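Local atomic coordinates of 4-hydroxy-3-methylbut-2-enyl diphosphate reductase, apicoplast (Plasmodium falciparum, PDB entry 4N7B), a protein that reduces (E)-4-hydroxy-3-methylbut-2-enyl diphosphate to isopentenyl and dimethylallyl diphosphate with an iron-sulfur cluster, the last step of the apicoplast isoprenoid pathway. Residues A[313-318]-A[518-523]. Sequence-based numbering, arbitrary orientation.
With F3S (Fe3-s4 cluster), chain B.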
# COMPACT_ATOMS: atom_id res chain seq x y z
N ALA A 313 5.46 10.12 -8.04
CA ALA A 313 6.01 9.01 -7.26
C ALA A 313 5.00 7.88 -7.14
O ALA A 313 5.12 7.02 -6.27
CB ALA A 313 6.44 9.47 -5.86
N THR A 314 3.99 7.90 -8.01
CA THR A 314 3.05 6.78 -8.08
C THR A 314 3.88 5.52 -8.16
O THR A 314 4.83 5.45 -8.94
CB THR A 314 2.17 6.83 -9.35
OG1 THR A 314 1.26 7.93 -9.28
CG2 THR A 314 1.38 5.54 -9.52
N CYS A 315 3.55 4.53 -7.35
CA CYS A 315 4.18 3.23 -7.46
C CYS A 315 3.95 2.61 -8.85
O CYS A 315 2.83 2.57 -9.34
CB CYS A 315 3.63 2.28 -6.40
SG CYS A 315 4.43 0.66 -6.54
N PRO A 316 5.02 2.10 -9.48
CA PRO A 316 4.89 1.46 -10.80
C PRO A 316 3.80 0.39 -10.86
O PRO A 316 3.25 0.17 -11.95
CB PRO A 316 6.27 0.83 -11.02
CG PRO A 316 7.23 1.75 -10.23
CD PRO A 316 6.43 2.19 -9.03
N LEU A 317 3.50 -0.26 -9.75
CA LEU A 317 2.54 -1.37 -9.75
C LEU A 317 1.13 -0.85 -9.54
O LEU A 317 0.15 -1.54 -9.83
CB LEU A 317 2.89 -2.44 -8.71
CG LEU A 317 4.30 -3.06 -8.89
CD1 LEU A 317 4.64 -3.99 -7.72
CD2 LEU A 317 4.40 -3.81 -10.21
N VAL A 318 1.02 0.39 -9.06
CA VAL A 318 -0.25 1.11 -9.11
C VAL A 318 -0.43 1.66 -10.53
O VAL A 318 -1.50 1.53 -11.12
CB VAL A 318 -0.31 2.26 -8.07
CG1 VAL A 318 -1.48 3.19 -8.36
CG2 VAL A 318 -0.41 1.70 -6.67
N PRO A 518 12.39 -5.04 -6.42
CA PRO A 518 12.51 -4.40 -7.73
C PRO A 518 13.59 -3.33 -7.72
O PRO A 518 13.83 -2.69 -6.70
CB PRO A 518 11.14 -3.76 -7.93
CG PRO A 518 10.22 -4.54 -7.08
CD PRO A 518 11.02 -4.97 -5.89
N LYS A 519 14.21 -3.13 -8.88
CA LYS A 519 15.27 -2.16 -9.03
C LYS A 519 14.72 -0.89 -9.66
O LYS A 519 15.32 -0.32 -10.56
CB LYS A 519 16.39 -2.77 -9.86
CG LYS A 519 17.27 -3.64 -9.00
CD LYS A 519 17.77 -4.87 -9.73
CE LYS A 519 18.66 -5.71 -8.83
NZ LYS A 519 19.73 -4.89 -8.17
N TRP A 520 13.60 -0.42 -9.16
CA TRP A 520 13.06 0.82 -9.68
C TRP A 520 13.98 2.00 -9.35
O TRP A 520 14.55 2.08 -8.27
CB TRP A 520 11.67 1.06 -9.10
CG TRP A 520 10.72 -0.09 -9.35
CD1 TRP A 520 10.78 -1.01 -10.37
CD2 TRP A 520 9.59 -0.45 -8.56
NE1 TRP A 520 9.74 -1.91 -10.26
CE2 TRP A 520 8.99 -1.58 -9.16
CE3 TRP A 520 9.01 0.09 -7.40
CZ2 TRP A 520 7.86 -2.19 -8.64
CZ3 TRP A 520 7.87 -0.52 -6.89
CH2 TRP A 520 7.31 -1.65 -7.51
N LYS A 521 14.13 2.92 -10.30
CA LYS A 521 14.84 4.16 -10.06
C LYS A 521 13.82 5.25 -9.73
O LYS A 521 12.62 5.02 -9.82
CB LYS A 521 15.65 4.54 -11.30
CG LYS A 521 16.85 3.64 -11.55
CD LYS A 521 17.69 4.16 -12.71
CE LYS A 521 19.16 3.75 -12.58
NZ LYS A 521 19.47 2.35 -13.03
N LEU A 522 14.29 6.44 -9.36
CA LEU A 522 13.39 7.57 -9.14
C LEU A 522 12.76 8.02 -10.45
O LEU A 522 13.25 7.69 -11.53
CB LEU A 522 14.15 8.73 -8.50
CG LEU A 522 14.77 8.43 -7.13
CD1 LEU A 522 15.61 9.58 -6.67
CD2 LEU A 522 13.68 8.12 -6.09
N PRO A 523 11.66 8.78 -10.37
CA PRO A 523 10.98 9.32 -11.55
C PRO A 523 11.97 10.00 -12.49
O PRO A 523 12.84 10.73 -12.04
CB PRO A 523 9.99 10.33 -10.96
CG PRO A 523 9.67 9.76 -9.60
CD PRO A 523 10.99 9.19 -9.12
FE1 F3S B . 4.21 -0.95 -2.11
FE3 F3S B . 3.62 -0.42 -4.69
FE4 F3S B . 2.63 -2.57 -3.43
S1 F3S B . 3.58 0.97 -2.98
S2 F3S B . 2.44 -2.02 -1.28
S3 F3S B . 4.74 -2.14 -3.92
S4 F3S B . 1.59 -1.29 -4.88
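Trp520 swings its indole away from its own carbonyl carbon (chi1 -56°), which sets it against Pro316 and Leu317, while Cys315 holds SG anti to its backbone N (chi1 -179°), where the sulfur meets cluster and indole. SG is a ligand of iron FE3 of the [3Fe-4S] cluster, at 2.3 Å. With Cys231 and Cys413, Cys315 holds a cluster that starts as [4Fe-4S] and degrades to the three-iron form in oxygen. As the N-cap residue of helix 316-329, Cys315 also accepts a nearly straight hydrogen bond from Leu317 N, 3.5 Å from SG; such an N-H...S bond probably helps to stabilise a thiolate ligand. Proline suits the first turn of a helix, where no backbone N-H is needed, and the ring of Pro316 is tilted over Trp520, leading with CG, which makes a CH-pi contact 3.8 Å from the six-membered ring's centroid. Pro518 CB lies over the opposite face, toward the rim. Leucine supplies a branched apolar end for the indole's edge: Leu317 CD1 comes within 3.6 Å of Trp520 CH2, near the ring plane. The cysteine sulfur approaches obliquely, SG 3.7 Å from Trp520 CZ3. Pro523 CG rests against Ala313 CA. The contact joins the turn between strand 309-312 and helix 316-329 to the loop leading into helix 524-533; Pro316 and Trp520 also touch helix 232-247, through Arg236 and Lys232, and Leu317 touches Tyr414 of helix 414-427.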